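PDB 4HBS: putative hydrolase from Bacteroides ovatus, which is of unknown function but folds as a five-bladed beta-propeller and probably acts as a hydrolase, perhaps on carbohydrates as its fructosidase-like relatives do. Local coordinates for residues 51-56 against 127-132; 261-266 against 327-332; 164-169 against 253-258; 104-109 against 365-370. All coordinates share one frame; numbering follows the deposited sequence.

Contact 1: 51-56 against 127-132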
loop_
_atom_site.group_PDB
_atom_site.type_symbol
_atom_site.label_atom_id
_atom_site.label_comp_id
_atom_site.label_asym_id
_atom_site.label_seq_id
_atom_site.Cartn_x
_atom_site.Cartn_y
_atom_site.Cartn_z
ATOM N N ARG A 51 13.879 -12.154 2.454
ATOM C CA ARG A 51 15.262 -11.685 2.609
ATOM C C ARG A 51 15.832 -12.056 3.973
ATOM O O ARG A 51 15.072 -12.337 4.898
ATOM C CB ARG A 51 15.310 -10.166 2.416
ATOM C CG ARG A 51 14.553 -9.692 1.166
ATOM C CD ARG A 51 14.754 -8.233 0.787
ATOM N NE ARG A 51 16.133 -7.954 0.388
ATOM C CZ ARG A 51 17.110 -7.534 1.190
ATOM N NH1 ARG A 51 16.874 -7.309 2.476
ATOM N NH2 ARG A 51 18.329 -7.342 0.713
ATOM N N SER A 52 17.172 -12.075 4.084
ATOM C CA SER A 52 17.877 -12.451 5.310
ATOM C C SER A 52 18.650 -11.322 5.988
ATOM O O SER A 52 18.899 -11.429 7.190
ATOM C CB SER A 52 18.851 -13.576 5.006
ATOM O OG SER A 52 18.108 -14.719 4.615
ATOM N N LEU A 53 19.096 -10.295 5.236
ATOM C CA LEU A 53 19.871 -9.183 5.783
ATOM C C LEU A 53 19.229 -7.886 5.371
ATOM O O LEU A 53 18.974 -7.699 4.181
ATOM C CB LEU A 53 21.333 -9.237 5.255
ATOM C CG LEU A 53 22.462 -9.411 6.274
ATOM C CD1 LEU A 53 23.787 -9.031 5.658
ATOM C CD2 LEU A 53 22.212 -8.611 7.556
ATOM N N GLY A 54 19.011 -6.988 6.320
ATOM C CA GLY A 54 18.362 -5.713 6.034
ATOM C C GLY A 54 16.864 -5.885 6.088
ATOM O O GLY A 54 16.383 -6.621 6.955
ATOM N N TRP A 55 16.100 -5.242 5.165
ATOM C CA TRP A 55 14.632 -5.391 5.189
ATOM C C TRP A 55 14.310 -6.864 5.123
ATOM O O TRP A 55 14.774 -7.525 4.202
ATOM C CB TRP A 55 13.949 -4.649 4.024
ATOM C CG TRP A 55 12.454 -4.660 4.118
ATOM C CD1 TRP A 55 11.655 -3.670 4.601
ATOM C CD2 TRP A 55 11.580 -5.728 3.738
ATOM N NE1 TRP A 55 10.341 -4.063 4.573
ATOM C CE2 TRP A 55 10.265 -5.323 4.044
ATOM C CE3 TRP A 55 11.785 -7.033 3.256
ATOM C CZ2 TRP A 55 9.167 -6.158 3.847
ATOM C CZ3 TRP A 55 10.698 -7.856 3.083
ATOM C CH2 TRP A 55 9.409 -7.410 3.353
ATOM N N ASN A 56 13.575 -7.396 6.095
ATOM C CA ASN A 56 13.223 -8.807 6.082
ATOM C C ASN A 56 11.750 -9.063 6.542
ATOM O O ASN A 56 11.398 -10.191 6.864
ATOM C CB ASN A 56 14.240 -9.587 6.934
ATOM C CG ASN A 56 14.264 -9.214 8.395
ATOM O OD1 ASN A 56 13.234 -9.225 9.069
ATOM N ND2 ASN A 56 15.451 -8.966 8.949
ATOM N N ARG A 127 23.160 -4.316 16.492
ATOM C CA ARG A 127 22.532 -3.388 15.539
ATOM C C ARG A 127 22.947 -3.616 14.088
ATOM O O ARG A 127 22.780 -2.718 13.267
ATOM C CB ARG A 127 22.774 -1.919 15.931
ATOM C CG ARG A 127 22.560 -1.614 17.407
ATOM C CD ARG A 127 21.243 -2.130 17.931
ATOM N NE ARG A 127 20.906 -1.606 19.257
ATOM C CZ ARG A 127 20.377 -0.407 19.495
ATOM N NH1 ARG A 127 20.141 0.436 18.495
ATOM N NH2 ARG A 127 20.091 -0.036 20.740
ATOM N N TYR A 128 23.379 -4.839 13.741
ATOM C CA TYR A 128 23.800 -5.157 12.369
ATOM C C TYR A 128 22.625 -5.119 11.397
ATOM O O TYR A 128 21.646 -5.839 11.569
ATOM C CB TYR A 128 24.467 -6.529 12.323
ATOM C CG TYR A 128 25.124 -6.862 11.006
ATOM C CD1 TYR A 128 26.160 -6.081 10.505
ATOM C CD2 TYR A 128 24.818 -8.038 10.335
ATOM C CE1 TYR A 128 26.830 -6.428 9.334
ATOM C CE2 TYR A 128 25.509 -8.419 9.188
ATOM C CZ TYR A 128 26.512 -7.607 8.683
ATOM O OH TYR A 128 27.190 -7.957 7.530
ATOM N N TYR A 129 22.728 -4.246 10.393
ATOM C CA TYR A 129 21.740 -4.020 9.349
ATOM C C TYR A 129 20.385 -3.564 9.910
ATOM O O TYR A 129 19.373 -3.658 9.218
ATOM C CB TYR A 129 21.624 -5.234 8.424
ATOM C CG TYR A 129 22.604 -5.144 7.273
ATOM C CD1 TYR A 129 23.921 -5.549 7.422
ATOM C CD2 TYR A 129 22.230 -4.583 6.056
ATOM C CE1 TYR A 129 24.831 -5.454 6.372
ATOM C CE2 TYR A 129 23.129 -4.478 5.001
ATOM C CZ TYR A 129 24.432 -4.914 5.159
ATOM O OH TYR A 129 25.340 -4.818 4.120
ATOM N N GLN A 130 20.404 -2.933 11.106
ATOM C CA GLN A 130 19.230 -2.328 11.733
ATOM C C GLN A 130 19.121 -0.909 11.168
ATOM O O GLN A 130 20.135 -0.325 10.775
ATOM C CB GLN A 130 19.358 -2.355 13.255
ATOM C CG GLN A 130 19.208 -3.771 13.802
ATOM C CD GLN A 130 18.956 -3.830 15.274
ATOM O OE1 GLN A 130 18.505 -2.871 15.894
ATOM N NE2 GLN A 130 19.257 -4.959 15.873
ATOM N N VAL A 131 17.889 -0.401 11.022
ATOM C CA VAL A 131 17.611 0.873 10.370
ATOM C C VAL A 131 16.777 1.784 11.263
ATOM O O VAL A 131 16.113 1.308 12.184
ATOM C CB VAL A 131 16.887 0.529 9.041
ATOM C CG1 VAL A 131 16.243 1.744 8.384
ATOM C CG2 VAL A 131 17.846 -0.169 8.080
ATOM N N ARG A 132 16.855 3.106 11.000
ATOM C CA ARG A 132 16.076 4.142 11.680
ATOM C C ARG A 132 14.894 4.574 10.798
ATOM O O ARG A 132 14.979 4.474 9.572
ATOM C CB ARG A 132 16.947 5.359 11.963
ATOM C CG ARG A 132 18.259 5.039 12.623
ATOM C CD ARG A 132 18.974 6.308 12.991
ATOM N NE ARG A 132 20.210 6.048 13.727
ATOM C CZ ARG A 132 21.381 5.721 13.183
ATOM N NH1 ARG A 132 21.499 5.591 11.867
ATOM N NH2 ARG A 132 22.443 5.520 13.954
#
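Leu53 meets Tyr129 through both of its methyl groups, and this apolar contact dominates the interface. CD1 of Leu53 lies over one face of the Tyr129 ring, 4.1 Å from its centroid and 22° off the normal, a CH-pi contact offset toward the rim. CD2 sits at the root of the same ring, 3.5 Å from Tyr129 CG, and also touches Tyr128, where its distance to CE2 is 3.7 Å. Tyr128 has CG anti to the backbone N (chi1 -171°), which brings CE2 to Leu53. The leucine side chain crosses that of Tyr129 at about a right angle, and Tyr129 CD1 itself lies over the Tyr128 ring face. Val82 packs against Leu53 and Tyr128, and Gly54 N comes within 3.8 Å of Tyr129 CB.

No hydrogen bond crosses the contact. Within 51-56, Arg51 NH1 donates to two carbonyls of its own segment, Leu53 O at 2.7 Å and Trp55 O at 2.7 Å. The Trp55 bond lies in the guanidinium plane and uses a carbonyl lone pair, whereas the Leu53 bond is tilted. Together they tie down the corner at Gly54.

Tyr128 and Tyr129 are the central residues of a type II beta turn from Arg127 to Gln130; the contact sets this turn against a chain corner where the chain leads into strands 55-57 and 131-132 of the five-bladed beta-propeller.

Contact 2: 261-266 against 327-332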
loop_
_atom_site.group_PDB
_atom_site.type_symbol
_atom_site.label_atom_id
_atom_site.label_comp_id
_atom_site.label_asym_id
_atom_site.label_seq_id
_atom_site.Cartn_x
_atom_site.Cartn_y
_atom_site.Cartn_z
ATOM N N GLU A 261 -10.524 19.950 -3.326
ATOM C CA GLU A 261 -11.972 20.091 -3.251
ATOM C C GLU A 261 -12.534 18.706 -3.003
ATOM O O GLU A 261 -11.999 17.719 -3.506
ATOM C CB GLU A 261 -12.588 20.794 -4.456
ATOM C CG GLU A 261 -12.164 20.274 -5.807
ATOM C CD GLU A 261 -12.912 20.919 -6.960
ATOM O OE1 GLU A 261 -13.569 21.965 -6.745
ATOM O OE2 GLU A 261 -12.845 20.369 -8.083
ATOM N N TYR A 262 -13.554 18.633 -2.156
ATOM C CA TYR A 262 -14.120 17.398 -1.641
ATOM C C TYR A 262 -15.502 17.136 -2.197
ATOM O O TYR A 262 -16.340 18.033 -2.190
ATOM C CB TYR A 262 -14.176 17.500 -0.094
ATOM C CG TYR A 262 -12.847 17.911 0.509
ATOM C CD1 TYR A 262 -12.494 19.252 0.621
ATOM C CD2 TYR A 262 -11.908 16.959 0.888
ATOM C CE1 TYR A 262 -11.240 19.636 1.088
ATOM C CE2 TYR A 262 -10.656 17.331 1.381
ATOM C CZ TYR A 262 -10.332 18.674 1.495
ATOM O OH TYR A 262 -9.107 19.078 1.969
ATOM N N TYR A 263 -15.747 15.902 -2.665
ATOM C CA TYR A 263 -17.056 15.484 -3.170
ATOM C C TYR A 263 -17.856 15.096 -1.938
ATOM O O TYR A 263 -17.540 14.095 -1.277
ATOM C CB TYR A 263 -16.890 14.327 -4.167
ATOM C CG TYR A 263 -18.043 14.070 -5.112
ATOM C CD1 TYR A 263 -18.534 15.082 -5.937
ATOM C CD2 TYR A 263 -18.499 12.775 -5.342
ATOM C CE1 TYR A 263 -19.510 14.825 -6.899
ATOM C CE2 TYR A 263 -19.502 12.513 -6.272
ATOM C CZ TYR A 263 -19.989 13.535 -7.068
ATOM O OH TYR A 263 -20.982 13.287 -7.987
ATOM N N VAL A 264 -18.798 15.967 -1.546
ATOM C CA VAL A 264 -19.596 15.806 -0.336
ATOM C C VAL A 264 -21.073 15.925 -0.708
ATOM O O VAL A 264 -21.428 16.704 -1.592
ATOM C CB VAL A 264 -19.150 16.792 0.788
ATOM C CG1 VAL A 264 -19.140 18.226 0.314
ATOM C CG2 VAL A 264 -20.000 16.649 2.048
ATOM N N ALA A 265 -21.916 15.126 -0.028
ATOM C CA ALA A 265 -23.343 15.001 -0.288
ATOM C C ALA A 265 -24.198 15.869 0.625
ATOM O O ALA A 265 -24.074 15.790 1.850
ATOM C CB ALA A 265 -23.756 13.553 -0.121
ATOM N N ASP A 266 -25.128 16.644 0.016
ATOM C CA ASP A 266 -26.099 17.497 0.722
ATOM C C ASP A 266 -27.139 16.587 1.446
ATOM O O ASP A 266 -27.153 15.372 1.189
ATOM C CB ASP A 266 -26.793 18.450 -0.293
ATOM N N HIS A 327 -17.127 7.269 -13.758
ATOM C CA HIS A 327 -16.311 8.403 -13.280
ATOM C C HIS A 327 -15.388 7.986 -12.136
ATOM O O HIS A 327 -15.730 7.052 -11.400
ATOM C CB HIS A 327 -17.233 9.522 -12.777
ATOM C CG HIS A 327 -18.089 10.078 -13.841
ATOM N ND1 HIS A 327 -17.650 11.096 -14.650
ATOM C CD2 HIS A 327 -19.307 9.673 -14.255
ATOM C CE1 HIS A 327 -18.625 11.304 -15.516
ATOM N NE2 HIS A 327 -19.640 10.458 -15.316
ATOM N N PRO A 328 -14.282 8.748 -11.875
ATOM C CA PRO A 328 -13.401 8.406 -10.736
ATOM C C PRO A 328 -14.014 8.698 -9.359
ATOM O O PRO A 328 -13.451 8.293 -8.348
ATOM C CB PRO A 328 -12.161 9.267 -10.983
ATOM C CG PRO A 328 -12.635 10.398 -11.763
ATOM C CD PRO A 328 -13.775 9.930 -12.604
ATOM N N TYR A 329 -15.143 9.416 -9.334
ATOM C CA TYR A 329 -15.933 9.771 -8.146
ATOM C C TYR A 329 -17.367 9.209 -8.188
ATOM O O TYR A 329 -18.086 9.263 -7.182
ATOM C CB TYR A 329 -16.046 11.319 -8.062
ATOM C CG TYR A 329 -16.631 11.957 -9.309
ATOM C CD1 TYR A 329 -18.008 11.993 -9.520
ATOM C CD2 TYR A 329 -15.809 12.462 -10.310
ATOM C CE1 TYR A 329 -18.548 12.519 -10.691
ATOM C CE2 TYR A 329 -16.338 13.013 -11.475
ATOM C CZ TYR A 329 -17.711 13.029 -11.669
ATOM O OH TYR A 329 -18.257 13.553 -12.819
ATOM N N GLY A 330 -17.793 8.760 -9.369
ATOM C CA GLY A 330 -19.170 8.410 -9.668
ATOM C C GLY A 330 -19.664 7.275 -8.842
ATOM O O GLY A 330 -18.891 6.660 -8.096
ATOM N N PRO A 331 -20.956 6.964 -8.955
ATOM C CA PRO A 331 -21.473 5.831 -8.192
ATOM C C PRO A 331 -20.731 4.547 -8.569
ATOM O O PRO A 331 -20.837 4.092 -9.710
ATOM C CB PRO A 331 -22.966 5.790 -8.571
ATOM C CG PRO A 331 -23.063 6.519 -9.843
ATOM C CD PRO A 331 -21.996 7.573 -9.799
ATOM N N PHE A 332 -19.877 4.049 -7.654
ATOM C CA PHE A 332 -19.209 2.768 -7.854
ATOM C C PHE A 332 -20.288 1.748 -7.541
ATOM O O PHE A 332 -20.954 1.853 -6.507
ATOM C CB PHE A 332 -17.919 2.605 -7.020
ATOM C CG PHE A 332 -16.722 3.222 -7.719
ATOM C CD1 PHE A 332 -15.990 2.499 -8.655
ATOM C CD2 PHE A 332 -16.394 4.558 -7.521
ATOM C CE1 PHE A 332 -14.924 3.091 -9.343
ATOM C CE2 PHE A 332 -15.318 5.139 -8.198
ATOM C CZ PHE A 332 -14.590 4.401 -9.101
#
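Tyr263, on strand 260-265, holds CG opposite its backbone N (chi1 -161°), while Tyr329 tucks its CG between the backbone N and the carbonyl carbon (chi1 56°); these two choices bring the rings together at the surface. They make an edge-to-face aromatic pair, with the edge of Tyr329 toward the face of Tyr263, centroids 4.9 Å apart and planes at 61°. The nearest atoms are Tyr263 CZ and Tyr329 CD1, at 3.5 Å. Tyr329 CD1 also lies 3.6 Å from Tyr263 OH, so the hydroxyl end of Tyr263 is part of the contact. Further back, Tyr329 CB sits over the same ring face, 3.9 Å from Tyr263 CD2.

The two residues belong to successive blades of the propeller. Tyr263 lies on the fourth strand of the sheet 227-274, and Tyr329 on the loop that joins strands 319-325 and 333-340 in the sheet 298-340, so the pair joins neighbouring blades; no hydrogen bond runs between the two segments.

Each ring has company of its own. His327 CB covers a face of Tyr329, 3.7 Å above the plane and over its centre. Tyr263 meets the rings of Trp273 and Phe271 on the neighbouring strand, and Val248 is touched by both tyrosines. The same loop makes a second link between the blades where Pro328 O is hydrogen-bonded to Tyr239 OH.

Contact 3: 164-169 against 253-258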
loop_
_atom_site.group_PDB
_atom_site.type_symbol
_atom_site.label_atom_id
_atom_site.label_comp_id
_atom_site.label_asym_id
_atom_site.label_seq_id
_atom_site.Cartn_x
_atom_site.Cartn_y
_atom_site.Cartn_z
ATOM N N THR A 164 2.688 10.698 -6.463
ATOM C CA THR A 164 2.597 11.009 -7.893
ATOM C C THR A 164 3.854 11.718 -8.340
ATOM O O THR A 164 4.607 12.225 -7.504
ATOM C CB THR A 164 1.353 11.887 -8.209
ATOM O OG1 THR A 164 1.236 12.055 -9.625
ATOM C CG2 THR A 164 1.389 13.269 -7.518
ATOM N N ILE A 165 4.057 11.783 -9.670
ATOM C CA ILE A 165 5.173 12.497 -10.277
ATOM C C ILE A 165 4.644 13.821 -10.825
ATOM O O ILE A 165 3.614 13.852 -11.512
ATOM C CB ILE A 165 5.882 11.666 -11.388
ATOM C CG1 ILE A 165 6.145 10.186 -10.951
ATOM C CG2 ILE A 165 7.175 12.349 -11.818
ATOM C CD1 ILE A 165 7.122 10.007 -9.835
ATOM N N TYR A 166 5.331 14.910 -10.489
ATOM C CA TYR A 166 5.001 16.250 -10.958
ATOM C C TYR A 166 6.312 17.025 -11.107
ATOM O O TYR A 166 7.071 17.100 -10.136
ATOM C CB TYR A 166 4.036 16.942 -9.981
ATOM C CG TYR A 166 3.639 18.341 -10.407
ATOM C CD1 TYR A 166 2.808 18.548 -11.502
ATOM C CD2 TYR A 166 4.109 19.457 -9.726
ATOM C CE1 TYR A 166 2.450 19.837 -11.907
ATOM C CE2 TYR A 166 3.775 20.750 -10.132
ATOM C CZ TYR A 166 2.958 20.938 -11.236
ATOM O OH TYR A 166 2.578 22.212 -11.622
ATOM N N ASN A 167 6.601 17.549 -12.334
ATOM C CA ASN A 167 7.812 18.320 -12.670
ATOM C C ASN A 167 9.090 17.531 -12.319
ATOM O O ASN A 167 9.964 18.042 -11.611
ATOM C CB ASN A 167 7.800 19.717 -11.980
ATOM C CG ASN A 167 6.929 20.759 -12.659
ATOM O OD1 ASN A 167 6.312 20.528 -13.717
ATOM N ND2 ASN A 167 6.902 21.958 -12.084
ATOM N N ASN A 168 9.184 16.283 -12.839
ATOM C CA ASN A 168 10.298 15.332 -12.617
ATOM C C ASN A 168 10.724 15.301 -11.125
ATOM O O ASN A 168 11.908 15.448 -10.774
ATOM C CB ASN A 168 11.502 15.631 -13.546
ATOM C CG ASN A 168 12.453 14.434 -13.710
ATOM O OD1 ASN A 168 12.023 13.281 -13.953
ATOM N ND2 ASN A 168 13.766 14.670 -13.583
ATOM N N GLN A 169 9.720 15.151 -10.262
ATOM C CA GLN A 169 9.867 15.076 -8.811
ATOM C C GLN A 169 8.721 14.287 -8.293
ATOM O O GLN A 169 7.611 14.457 -8.809
ATOM C CB GLN A 169 9.865 16.472 -8.162
ATOM C CG GLN A 169 11.121 17.277 -8.393
ATOM C CD GLN A 169 11.118 18.554 -7.603
ATOM O OE1 GLN A 169 10.065 19.131 -7.286
ATOM N NE2 GLN A 169 12.305 19.055 -7.309
ATOM N N THR A 253 -5.034 20.799 -10.079
ATOM C CA THR A 253 -4.127 20.505 -11.197
ATOM C C THR A 253 -3.355 19.205 -10.875
ATOM O O THR A 253 -3.668 18.536 -9.881
ATOM C CB THR A 253 -3.188 21.705 -11.421
ATOM O OG1 THR A 253 -2.151 21.695 -10.443
ATOM C CG2 THR A 253 -3.918 23.044 -11.373
ATOM N N ARG A 254 -2.337 18.855 -11.697
ATOM C CA ARG A 254 -1.522 17.652 -11.448
ATOM C C ARG A 254 -0.503 17.874 -10.300
ATOM O O ARG A 254 0.189 16.925 -9.932
ATOM C CB ARG A 254 -0.818 17.181 -12.726
ATOM C CG ARG A 254 -1.809 16.663 -13.750
ATOM C CD ARG A 254 -1.136 16.032 -14.948
ATOM N NE ARG A 254 -2.040 15.946 -16.103
ATOM C CZ ARG A 254 -3.009 15.041 -16.264
ATOM N NH1 ARG A 254 -3.235 14.116 -15.332
ATOM N NH2 ARG A 254 -3.768 15.061 -17.357
ATOM N N ASP A 255 -0.412 19.118 -9.740
ATOM C CA ASP A 255 0.419 19.401 -8.568
ATOM C C ASP A 255 -0.344 18.874 -7.345
ATOM O O ASP A 255 -1.464 19.316 -7.088
ATOM C CB ASP A 255 0.710 20.924 -8.433
ATOM C CG ASP A 255 1.784 21.310 -7.418
ATOM O OD1 ASP A 255 2.073 20.494 -6.517
ATOM O OD2 ASP A 255 2.306 22.452 -7.501
ATOM N N LEU A 256 0.231 17.930 -6.604
ATOM C CA LEU A 256 -0.414 17.394 -5.405
ATOM C C LEU A 256 -0.690 18.532 -4.381
ATOM O O LEU A 256 -1.690 18.476 -3.667
ATOM C CB LEU A 256 0.463 16.280 -4.787
ATOM C CG LEU A 256 -0.127 15.406 -3.684
ATOM C CD1 LEU A 256 -1.512 14.892 -4.051
ATOM C CD2 LEU A 256 0.782 14.237 -3.419
ATOM N N GLY A 257 0.154 19.574 -4.381
ATOM C CA GLY A 257 -0.011 20.738 -3.515
ATOM C C GLY A 257 -1.083 21.742 -3.928
ATOM O O GLY A 257 -1.252 22.752 -3.238
ATOM N N SER A 258 -1.830 21.491 -5.058
ATOM C CA SER A 258 -2.934 22.353 -5.532
ATOM C C SER A 258 -4.037 22.441 -4.521
ATOM O O SER A 258 -4.059 21.650 -3.581
ATOM C CB SER A 258 -3.562 21.776 -6.796
ATOM O OG SER A 258 -2.624 21.385 -7.773
#
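An ST turn at Thr253 and an Asx turn at Asp255 shape the loop between two propeller strands, and Tyr166, on the hairpin of the preceding blade, lies flat against it. With CG anti to the backbone N (chi1 -180°), the Tyr166 ring extends to Asp255 and stacks with its side chain, ring and carboxylate planes 24° apart. Asp255 CB lies over the ring face, 3.7 Å from its centroid in a CH-pi contact, and Asp255 CG comes to 3.4 Å from Tyr166 CE2. Obliquely to the ring, Arg254 O comes 3.5 Å from Tyr166 CD1; Asn167 CG lies over the opposite face.

Two bonds hold the Asp255 carboxylate: OD1 accepts from Gly257 N at 3.0 Å, from above the carboxylate plane, and from Gln171 NE2. Thr253 OG1 accepts from Asp255 N at 3.2 Å.

Deeper in, Thr164 CG2 touches Leu256 CB at 4.2 Å. Leu256 reaches Leu173 on strand 169-178 and Leu193 on strand 187-197, and both it and Thr164 pack on Met228 of strand 227-230.

Contact 4: 104-109 against 365-370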
loop_
_atom_site.group_PDB
_atom_site.type_symbol
_atom_site.label_atom_id
_atom_site.label_comp_id
_atom_site.label_asym_id
_atom_site.label_seq_id
_atom_site.Cartn_x
_atom_site.Cartn_y
_atom_site.Cartn_z
ATOM N N PRO A 104 15.274 -1.962 -12.998
ATOM C CA PRO A 104 14.985 -3.109 -13.888
ATOM C C PRO A 104 15.945 -4.291 -13.669
ATOM O O PRO A 104 17.151 -4.062 -13.533
ATOM C CB PRO A 104 15.154 -2.509 -15.288
ATOM C CG PRO A 104 14.907 -1.059 -15.106
ATOM C CD PRO A 104 15.496 -0.728 -13.779
ATOM N N GLY A 105 15.402 -5.520 -13.598
ATOM C CA GLY A 105 16.202 -6.735 -13.414
ATOM C C GLY A 105 15.501 -7.858 -12.672
ATOM O O GLY A 105 15.647 -9.026 -13.038
ATOM N N GLU A 106 14.764 -7.508 -11.598
ATOM C CA GLU A 106 13.996 -8.428 -10.741
ATOM C C GLU A 106 14.873 -9.490 -9.998
ATOM O O GLU A 106 14.409 -10.605 -9.709
ATOM C CB GLU A 106 12.853 -9.088 -11.517
ATOM C CG GLU A 106 11.768 -8.104 -11.884
ATOM C CD GLU A 106 10.584 -8.747 -12.569
ATOM O OE1 GLU A 106 10.775 -9.770 -13.270
ATOM O OE2 GLU A 106 9.463 -8.208 -12.426
ATOM N N LYS A 107 16.099 -9.091 -9.615
ATOM C CA LYS A 107 17.009 -9.872 -8.773
ATOM C C LYS A 107 17.124 -9.072 -7.435
ATOM O O LYS A 107 16.717 -7.913 -7.414
ATOM C CB LYS A 107 18.374 -10.082 -9.479
ATOM C CG LYS A 107 18.311 -10.703 -10.896
ATOM C CD LYS A 107 17.703 -12.131 -10.952
ATOM C CE LYS A 107 16.552 -12.276 -11.950
ATOM N NZ LYS A 107 15.779 -13.542 -11.761
ATOM N N ASP A 108 17.626 -9.660 -6.328
ATOM C CA ASP A 108 17.710 -8.911 -5.059
ATOM C C ASP A 108 18.600 -7.695 -5.178
ATOM O O ASP A 108 18.326 -6.675 -4.546
ATOM C CB ASP A 108 18.201 -9.767 -3.895
ATOM C CG ASP A 108 17.814 -9.151 -2.551
ATOM O OD1 ASP A 108 16.632 -9.347 -2.112
ATOM O OD2 ASP A 108 18.648 -8.399 -1.978
ATOM N N GLU A 109 19.667 -7.801 -5.987
ATOM C CA GLU A 109 20.578 -6.688 -6.275
ATOM C C GLU A 109 19.822 -5.445 -6.775
ATOM O O GLU A 109 20.338 -4.338 -6.633
ATOM C CB GLU A 109 21.666 -7.096 -7.309
ATOM C CG GLU A 109 21.154 -7.692 -8.618
ATOM C CD GLU A 109 22.196 -8.143 -9.630
ATOM O OE1 GLU A 109 23.411 -8.056 -9.336
ATOM O OE2 GLU A 109 21.787 -8.607 -10.720
ATOM N N LEU A 365 4.020 -3.041 -11.713
ATOM C CA LEU A 365 4.506 -4.425 -11.833
ATOM C C LEU A 365 3.761 -5.221 -12.881
ATOM O O LEU A 365 4.219 -6.306 -13.235
ATOM C CB LEU A 365 4.389 -5.146 -10.480
ATOM C CG LEU A 365 5.088 -4.466 -9.308
ATOM C CD1 LEU A 365 4.884 -5.252 -8.034
ATOM C CD2 LEU A 365 6.560 -4.296 -9.583
ATOM N N SER A 366 2.610 -4.718 -13.363
ATOM C CA SER A 366 1.801 -5.408 -14.361
ATOM C C SER A 366 2.578 -5.534 -15.677
ATOM O O SER A 366 3.020 -4.519 -16.244
ATOM C CB SER A 366 0.487 -4.665 -14.580
ATOM O OG SER A 366 -0.401 -5.436 -15.365
ATOM N N ARG A 367 2.815 -6.789 -16.110
ATOM C CA ARG A 367 3.561 -7.089 -17.325
ATOM C C ARG A 367 2.677 -7.019 -18.593
ATOM O O ARG A 367 3.182 -6.609 -19.641
ATOM C CB ARG A 367 4.236 -8.473 -17.221
ATOM C CG ARG A 367 5.455 -8.482 -16.289
ATOM C CD ARG A 367 6.098 -9.850 -16.191
ATOM N NE ARG A 367 5.683 -10.605 -14.989
ATOM C CZ ARG A 367 6.472 -10.959 -13.962
ATOM N NH1 ARG A 367 7.759 -10.619 -13.948
ATOM N NH2 ARG A 367 5.975 -11.654 -12.941
ATOM N N THR A 368 1.385 -7.426 -18.512
ATOM C CA THR A 368 0.472 -7.462 -19.675
ATOM C C THR A 368 -0.963 -6.898 -19.418
ATOM O O THR A 368 -1.830 -7.087 -20.269
ATOM C CB THR A 368 0.325 -8.920 -20.139
ATOM O OG1 THR A 368 -0.483 -9.643 -19.192
ATOM C CG2 THR A 368 1.675 -9.614 -20.332
ATOM N N GLY A 369 -1.189 -6.205 -18.300
ATOM C CA GLY A 369 -2.506 -5.664 -17.963
ATOM C C GLY A 369 -3.188 -6.364 -16.806
ATOM O O GLY A 369 -4.225 -5.893 -16.337
ATOM N N GLU A 370 -2.605 -7.501 -16.330
ATOM C CA GLU A 370 -3.102 -8.262 -15.179
ATOM C C GLU A 370 -3.060 -7.403 -13.928
ATOM O O GLU A 370 -2.272 -6.461 -13.874
ATOM C CB GLU A 370 -2.253 -9.570 -14.968
ATOM C CG GLU A 370 -0.822 -9.427 -14.415
ATOM C CD GLU A 370 0.291 -9.186 -15.418
ATOM O OE1 GLU A 370 0.007 -8.601 -16.487
ATOM O OE2 GLU A 370 1.452 -9.567 -15.134
HETATM O O HOH W 1 6.791 -7.684 -12.653
#
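Glu106 and Arg367 join two blades of the beta-propeller across their surface loops: the first lies between strands 98-102 and 111-113, the second between 356-361 and 371-377 of the blade that also takes in strands from the start and end of the chain. Between the loops the contact is loose, burying 72 Å² in all and spanned by one salt bridge and one water. Arg367 NH1 alone faces the carboxylate, 3.2 Å from Glu106 OE1 in the salt bridge and 3.3 Å from Glu106 OE2, with the carboxylate and guanidinium planes 86° apart. OE1 stands at the edge of the guanidinium, near its plane. A bend at chi3 (-98°) swings the arginine head across to the acid, and Trp22 meets it in a cation-pi contact.

The 365-370 loop itself is firmly tied. Glu370 folds its carboxylate back over its own loop, and OE1 takes two donors, Thr368 N at 2.7 Å and Thr368 OG1 at 2.9 Å, while Arg401 forms a salt bridge to OE2. Ser366 OG donates to Glu370 O at 2.6 Å.

Glu106 OE2 is gripped by Tyr45 OH, by a glycerol probably left from the crystallisation liquor, and by the bridging water. That water lies over a face of the Arg367 guanidinium and donates both to Glu106 OE2, at 2.7 Å, and to Leu365 O, at 3.0 Å.

How the contacts relate
Contacts 1 and 4 touch directly: Arg51 NE of contact 1 forms a salt bridge with Asp108 OD1 of contact 4 at 2.9 Å, although their centres are 23 Å apart, and their segments alternate along the chain. Contacts 2 and 3 form a second neighbourhood, centres 22 Å apart, where 253-258 runs on toward 261-266 within one blade; contact 3 links that blade to the one before it, and contact 2 to the one after. Both are nested in the long loop closed by contact 4. Contacts 1 and 2 lie on opposite sides of the chain's centre, 43 Å between centres. The bound glycerol touches contact 4, at Glu106; no active site is established.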